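Putative hydrolase (Agrobacterium vitis, PDB 3LLC) is probably an alpha/beta-hydrolase esterase that, like ABHD10, may cleave fatty-acyl thioesters from proteins and deglucuronidate acyl-glucuronides. Local coordinates at residues I14-I25 with R91-H102. Sequence-based numbering, arbitrary orientation.
Sequences ITVGQGSDARSI and RWLEEALAVLDH
The N-terminal beta hairpin at the edge of the alpha/beta-hydrolase sheet packs on helix 89-103, with Ile14, Val16, Arg23 and Ile25 facing the helix. Arg23 carries the polar half, a salt-bridge network with Glu94 and Glu95. Its CG takes the position between backbone N and carbonyl carbon (chi1 62°), and a bend at chi2 lays the guanidinium beside the N-terminal part of the helix. Arg23 NE donates an almost straight bond to the anti side of Glu95 OE2 (2.8 Å, 169°), an oxygen also hydrogen-bonded with Ser75 OG, which helps to position it. Arg23 NH2 hydrogen-bonds to Glu94 OE1 at 2.9 Å, from above the carboxylate plane, and to Arg91 O (3.1 Å), which accepts Glu95 N from its other face. All three acceptors lie near the guanidinium plane. Val16 CG1 covers one face; the Arg91 guanidinium stacks on the other, centres 4.0 Å apart and planes at 24°. Towards the helix C-terminus the contact turns apolar: Val16 CG2 touches Ala98 CB (3.7 Å), Ile25 CG2 meets Val99 CG2, and Ile14 CG1 sits over the His102 ring face in a CH-pi contact. Gripped at its edge and covered on both faces, the buried Arg23 guanidinium is fixed in rotation, and the two carboxylates probably offset the close approach of two arginines.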
ATOM      1  N   ILE A  14     -10.049   7.480  13.556  1.00 19.14           N
ATOM      2  CA  ILE A  14      -8.810   8.159  13.952  1.00 21.55           C
ATOM      3  C   ILE A  14      -8.683   9.515  13.262  1.00 21.21           C
ATOM      4  O   ILE A  14      -8.732   9.597  12.028  1.00 19.91           O
ATOM      5  CB  ILE A  14      -7.577   7.279  13.609  1.00 21.23           C
ATOM      6  CG1 ILE A  14      -7.616   5.955  14.396  1.00 30.12           C
ATOM      7  CG2 ILE A  14      -6.245   8.061  13.836  1.00 24.08           C
ATOM      8  CD1 ILE A  14      -7.785   4.709  13.547  1.00 30.04           C
ATOM      9  N   THR A  15      -8.465  10.573  14.038  1.00 16.77           N
ATOM     10  CA  THR A  15      -8.266  11.905  13.470  1.00 19.34           C
ATOM     11  C   THR A  15      -6.809  12.072  13.014  1.00 22.71           C
ATOM     12  O   THR A  15      -5.885  11.784  13.767  1.00 21.78           O
ATOM     13  CB  THR A  15      -8.626  12.993  14.467  1.00 21.53           C
ATOM     14  OG1 THR A  15      -9.971  12.792  14.929  1.00 23.69           O
ATOM     15  CG2 THR A  15      -8.528  14.388  13.840  1.00 22.11           C
ATOM     16  N   VAL A  16      -6.628  12.519  11.771  1.00 20.85           N
ATOM     17  CA  VAL A  16      -5.305  12.718  11.167  1.00 20.51           C
ATOM     18  C   VAL A  16      -5.229  14.151  10.662  1.00 21.89           C
ATOM     19  O   VAL A  16      -6.153  14.636  10.017  1.00 22.28           O
ATOM     20  CB  VAL A  16      -5.050  11.722  10.018  1.00 20.95           C
ATOM     21  CG1 VAL A  16      -3.614  11.903   9.427  1.00 19.87           C
ATOM     22  CG2 VAL A  16      -5.290  10.255  10.462  1.00 15.71           C
ATOM     23  N   GLY A  17      -4.155  14.869  11.009  1.00 22.40           N
ATOM     24  CA  GLY A  17      -3.968  16.248  10.546  1.00 24.12           C
ATOM     25  C   GLY A  17      -4.570  17.313  11.452  1.00 22.65           C
ATOM     26  O   GLY A  17      -5.287  17.004  12.422  1.00 23.56           O
ATOM     27  N   GLN A  18      -4.302  18.571  11.109  1.00 27.27           N
ATOM     28  CA  GLN A  18      -4.740  19.753  11.903  1.00 29.17           C
ATOM     29  C   GLN A  18      -5.550  20.736  11.061  1.00 27.79           C
ATOM     30  O   GLN A  18      -5.349  20.843   9.845  1.00 28.95           O
ATOM     31  CB  GLN A  18      -3.525  20.535  12.443  1.00 31.86           C
ATOM     32  CG  GLN A  18      -2.493  19.722  13.216  1.00 38.81           C
ATOM     33  CD  GLN A  18      -2.910  19.451  14.649  1.00 50.91           C
ATOM     34  OE1 GLN A  18      -3.026  20.374  15.462  1.00 57.29           O
ATOM     35  NE2 GLN A  18      -3.130  18.177  14.970  1.00 53.73           N
ATOM     36  N   GLY A  19      -6.429  21.481  11.719  1.00 27.62           N
ATOM     37  CA  GLY A  19      -7.173  22.565  11.079  1.00 27.85           C
ATOM     38  C   GLY A  19      -7.974  22.099   9.882  1.00 29.34           C
ATOM     39  O   GLY A  19      -8.657  21.073   9.946  1.00 27.67           O
ATOM     40  N   SER A  20      -7.870  22.825   8.779  1.00 28.80           N
ATOM     41  CA  SER A  20      -8.650  22.499   7.580  1.00 29.72           C
ATOM     42  C   SER A  20      -8.113  21.280   6.841  1.00 29.80           C
ATOM     43  O   SER A  20      -8.758  20.801   5.913  1.00 32.88           O
ATOM     44  CB  SER A  20      -8.739  23.708   6.637  1.00 30.54           C
ATOM     45  OG  SER A  20      -7.490  23.952   6.028  1.00 31.73           O
ATOM     46  N   ASP A  21      -6.940  20.786   7.234  1.00 27.03           N
ATOM     47  CA  ASP A  21      -6.428  19.511   6.741  1.00 28.73           C
ATOM     48  C   ASP A  21      -6.854  18.285   7.560  1.00 24.66           C
ATOM     49  O   ASP A  21      -6.522  17.168   7.168  1.00 29.20           O
ATOM     50  CB  ASP A  21      -4.887  19.549   6.645  1.00 29.76           C
ATOM     51  CG  ASP A  21      -4.386  20.548   5.596  1.00 38.39           C
ATOM     52  OD1 ASP A  21      -4.986  20.646   4.508  1.00 44.35           O
ATOM     53  OD2 ASP A  21      -3.380  21.230   5.861  1.00 46.51           O
ATOM     54  N   ALA A  22      -7.542  18.471   8.678  1.00 24.33           N
ATOM     55  CA  ALA A  22      -7.945  17.334   9.524  1.00 24.35           C
ATOM     56  C   ALA A  22      -8.923  16.436   8.760  1.00 25.95           C
ATOM     57  O   ALA A  22      -9.764  16.921   8.005  1.00 29.52           O
ATOM     58  CB  ALA A  22      -8.540  17.786  10.822  1.00 21.22           C
ATOM     59  N   ARG A  23      -8.773  15.130   8.911  1.00 22.45           N
ATOM     60  CA  ARG A  23      -9.737  14.182   8.370  1.00 21.56           C
ATOM     61  C   ARG A  23      -9.844  12.960   9.279  1.00 21.52           C
ATOM     62  O   ARG A  23      -8.866  12.559   9.921  1.00 21.52           O
ATOM     63  CB  ARG A  23      -9.359  13.768   6.931  1.00 20.52           C
ATOM     64  CG  ARG A  23      -8.022  13.046   6.749  1.00 23.62           C
ATOM     65  CD  ARG A  23      -6.970  13.970   6.285  1.00 24.97           C
ATOM     66  NE  ARG A  23      -5.693  13.352   5.935  1.00 24.24           N
ATOM     67  CZ  ARG A  23      -4.516  13.914   6.189  1.00 22.29           C
ATOM     68  NH1 ARG A  23      -4.457  15.085   6.840  1.00 23.82           N
ATOM     69  NH2 ARG A  23      -3.395  13.320   5.809  1.00 20.90           N
ATOM     70  N   SER A  24     -11.031  12.366   9.312  1.00 17.43           N
ATOM     71  CA  SER A  24     -11.270  11.157  10.109  0.70 18.05           C
ATOM     72  C   SER A  24     -11.098   9.895   9.246  1.00 20.19           C
ATOM     73  O   SER A  24     -11.726   9.757   8.179  1.00 18.15           O
ATOM     74  CB  SER A  24     -12.672  11.162  10.741  0.70 14.43           C
ATOM     75  OG  SER A  24     -12.884  12.192  11.697  0.70 12.34           O
ATOM     76  N   ILE A  25     -10.251   8.972   9.715  1.00 16.70           N
ATOM     77  CA  ILE A  25      -9.939   7.722   9.034  1.00 16.64           C
ATOM     78  C   ILE A  25     -10.661   6.545   9.719  1.00 18.46           C
ATOM     79  O   ILE A  25     -10.565   6.340  10.953  1.00 17.95           O
ATOM     80  CB  ILE A  25      -8.372   7.500   9.011  1.00 15.98           C
ATOM     81  CG1 ILE A  25      -7.699   8.644   8.261  1.00 20.27           C
ATOM     82  CG2 ILE A  25      -8.002   6.098   8.466  1.00 16.24           C
ATOM     83  CD1 ILE A  25      -8.183   8.852   6.765  1.00 15.79           C
ATOM     84  N   ARG A  91      -0.134  12.567   2.003  1.00 19.89           N
ATOM     85  CA  ARG A  91      -1.298  12.525   2.908  1.00 20.84           C
ATOM     86  C   ARG A  91      -1.714  11.099   3.272  1.00 20.76           C
ATOM     87  O   ARG A  91      -2.080  10.817   4.432  1.00 19.45           O
ATOM     88  CB  ARG A  91      -2.511  13.294   2.321  1.00 19.95           C
ATOM     89  CG  ARG A  91      -2.371  14.792   2.490  1.00 24.54           C
ATOM     90  CD  ARG A  91      -3.355  15.579   1.677  1.00 27.29           C
ATOM     91  NE  ARG A  91      -4.777  15.327   1.935  1.00 27.23           N
ATOM     92  CZ  ARG A  91      -5.514  15.901   2.892  1.00 31.95           C
ATOM     93  NH1 ARG A  91      -4.980  16.732   3.789  1.00 33.34           N
ATOM     94  NH2 ARG A  91      -6.815  15.624   2.965  1.00 32.82           N
ATOM     95  N   TRP A  92      -1.654  10.188   2.292  1.00 20.91           N
ATOM     96  CA  TRP A  92      -2.055   8.799   2.510  1.00 21.07           C
ATOM     97  C   TRP A  92      -1.014   8.049   3.360  1.00 20.84           C
ATOM     98  O   TRP A  92      -1.372   7.235   4.208  1.00 20.46           O
ATOM     99  CB  TRP A  92      -2.319   8.099   1.161  1.00 20.72           C
ATOM    100  CG  TRP A  92      -3.579   8.658   0.469  1.00 22.86           C
ATOM    101  CD1 TRP A  92      -4.706   9.101   1.084  1.00 20.27           C
ATOM    102  CD2 TRP A  92      -3.834   8.786  -0.958  1.00 19.82           C
ATOM    103  NE1 TRP A  92      -5.648   9.511   0.152  1.00 23.00           N
ATOM    104  CE2 TRP A  92      -5.144   9.320  -1.101  1.00 21.33           C
ATOM    105  CE3 TRP A  92      -3.090   8.513  -2.104  1.00 21.72           C
ATOM    106  CZ2 TRP A  92      -5.727   9.568  -2.360  1.00 22.94           C
ATOM    107  CZ3 TRP A  92      -3.660   8.784  -3.355  1.00 21.21           C
ATOM    108  CH2 TRP A  92      -4.956   9.318  -3.465  1.00 20.02           C
ATOM    109  N   LEU A  93       0.257   8.404   3.196  1.00 21.42           N
ATOM    110  CA  LEU A  93       1.308   7.909   4.076  1.00 19.49           C
ATOM    111  C   LEU A  93       1.106   8.418   5.506  1.00 19.81           C
ATOM    112  O   LEU A  93       1.255   7.641   6.463  1.00 21.23           O
ATOM    113  CB  LEU A  93       2.689   8.347   3.555  1.00 19.73           C
ATOM    114  CG  LEU A  93       3.890   8.118   4.497  1.00 20.81           C
ATOM    115  CD1 LEU A  93       4.113   6.585   4.765  1.00 20.89           C
ATOM    116  CD2 LEU A  93       5.188   8.751   3.853  1.00 21.11           C
ATOM    117  N   GLU A  94       0.806   9.706   5.660  1.00 19.14           N
ATOM    118  CA  GLU A  94       0.563  10.292   6.960  1.00 20.21           C
ATOM    119  C   GLU A  94      -0.553   9.538   7.705  1.00 21.02           C
ATOM    120  O   GLU A  94      -0.491   9.318   8.928  1.00 18.60           O
ATOM    121  CB  GLU A  94       0.184  11.768   6.812  1.00 21.00           C
ATOM    122  CG  GLU A  94      -0.011  12.492   8.131  1.00 21.96           C
ATOM    123  CD  GLU A  94      -0.449  13.957   7.991  1.00 27.17           C
ATOM    124  OE1 GLU A  94      -0.912  14.389   6.898  1.00 26.42           O
ATOM    125  OE2 GLU A  94      -0.350  14.680   9.007  1.00 31.54           O
ATOM    126  N   GLU A  95      -1.574   9.142   6.957  1.00 19.69           N
ATOM    127  CA  GLU A  95      -2.695   8.380   7.531  1.00 18.21           C
ATOM    128  C   GLU A  95      -2.255   6.954   7.985  1.00 19.61           C
ATOM    129  O   GLU A  95      -2.602   6.504   9.085  1.00 19.57           O
ATOM    130  CB  GLU A  95      -3.839   8.321   6.496  1.00 19.50           C
ATOM    131  CG  GLU A  95      -4.493   9.694   6.253  1.00 20.77           C
ATOM    132  CD  GLU A  95      -5.214   9.827   4.886  1.00 21.23           C
ATOM    133  OE1 GLU A  95      -5.518   8.765   4.303  1.00 22.53           O
ATOM    134  OE2 GLU A  95      -5.485  10.988   4.466  1.00 20.05           O
ATOM    135  N   ALA A  96      -1.506   6.258   7.142  1.00 21.10           N
ATOM    136  CA  ALA A  96      -0.992   4.947   7.468  1.00 20.97           C
ATOM    137  C   ALA A  96      -0.167   5.010   8.762  1.00 23.47           C
ATOM    138  O   ALA A  96      -0.372   4.190   9.664  1.00 23.54           O
ATOM    139  CB  ALA A  96      -0.167   4.331   6.284  1.00 21.24           C
ATOM    140  N   LEU A  97       0.726   5.993   8.867  1.00 21.49           N
ATOM    141  CA  LEU A  97       1.557   6.132  10.064  0.50 21.51           C
ATOM    142  C   LEU A  97       0.698   6.464  11.302  1.00 23.01           C
ATOM    143  O   LEU A  97       0.951   5.950  12.410  1.00 23.34           O
ATOM    144  CB  LEU A  97       2.653   7.182   9.817  0.50 22.81           C
ATOM    145  CG  LEU A  97       3.701   7.447  10.901  0.50 21.06           C
ATOM    146  CD1 LEU A  97       4.343   6.135  11.341  0.50 16.81           C
ATOM    147  CD2 LEU A  97       4.771   8.445  10.411  0.50 14.27           C
ATOM    148  N   ALA A  98      -0.310   7.337  11.143  1.00 19.69           N
ATOM    149  CA  ALA A  98      -1.203   7.675  12.248  1.00 19.69           C
ATOM    150  C   ALA A  98      -1.999   6.459  12.763  1.00 17.46           C
ATOM    151  O   ALA A  98      -2.256   6.320  13.963  1.00 17.87           O
ATOM    152  CB  ALA A  98      -2.166   8.833  11.869  1.00 18.87           C
ATOM    153  N   VAL A  99      -2.420   5.603  11.846  1.00 20.20           N
ATOM    154  CA  VAL A  99      -3.174   4.410  12.224  1.00 20.89           C
ATOM    155  C   VAL A  99      -2.240   3.466  13.011  1.00 21.54           C
ATOM    156  O   VAL A  99      -2.593   2.986  14.101  1.00 19.42           O
ATOM    157  CB  VAL A  99      -3.757   3.725  10.986  1.00 22.33           C
ATOM    158  CG1 VAL A  99      -4.222   2.292  11.341  1.00 24.58           C
ATOM    159  CG2 VAL A  99      -4.905   4.591  10.431  1.00 21.35           C
ATOM    160  N   LEU A 100      -1.024   3.264  12.497  1.00 22.59           N
ATOM    161  CA  LEU A 100      -0.050   2.442  13.218  0.50 23.96           C
ATOM    162  C   LEU A 100       0.267   3.010  14.609  1.00 25.42           C
ATOM    163  O   LEU A 100       0.300   2.245  15.590  1.00 27.21           O
ATOM    164  CB  LEU A 100       1.219   2.219  12.380  0.50 23.68           C
ATOM    165  CG  LEU A 100       2.193   1.145  12.872  0.50 21.87           C
ATOM    166  CD1 LEU A 100       1.673  -0.255  12.565  0.50 26.39           C
ATOM    167  CD2 LEU A 100       3.532   1.365  12.227  0.50 22.54           C
ATOM    168  N   ASP A 101       0.469   4.329  14.724  1.00 24.81           N
ATOM    169  CA  ASP A 101       0.766   4.960  16.011  1.00 24.70           C
ATOM    170  C   ASP A 101      -0.419   4.965  16.992  1.00 24.33           C
ATOM    171  O   ASP A 101      -0.234   5.089  18.219  1.00 23.93           O
ATOM    172  CB  ASP A 101       1.264   6.397  15.817  1.00 27.45           C
ATOM    173  CG  ASP A 101       2.645   6.471  15.104  1.00 36.94           C
ATOM    174  OD1 ASP A 101       3.345   5.425  14.985  1.00 40.05           O
ATOM    175  OD2 ASP A 101       3.031   7.587  14.664  1.00 35.18           O
ATOM    176  N   HIS A 102      -1.637   4.830  16.467  1.00 22.12           N
ATOM    177  CA  HIS A 102      -2.825   4.774  17.328  1.00 22.37           C
ATOM    178  C   HIS A 102      -2.882   3.419  18.063  1.00 20.67           C
ATOM    179  O   HIS A 102      -3.195   3.368  19.225  1.00 21.64           O
ATOM    180  CB  HIS A 102      -4.091   4.999  16.494  1.00 20.54           C
ATOM    181  CG  HIS A 102      -5.363   5.049  17.295  1.00 24.76           C
ATOM    182  ND1 HIS A 102      -5.790   6.188  17.949  1.00 27.79           N
ATOM    183  CD2 HIS A 102      -6.307   4.104  17.532  1.00 24.37           C
ATOM    184  CE1 HIS A 102      -6.925   5.932  18.583  1.00 27.28           C
ATOM    185  NE2 HIS A 102      -7.271   4.682  18.330  1.00 26.53           N
TER
HETATM  186  O   HOH W   1      -8.598  17.381   4.453  1.00 41.80           O
HETATM  187  O   HOH W   2      -2.037  16.864   7.020  1.00 28.76           O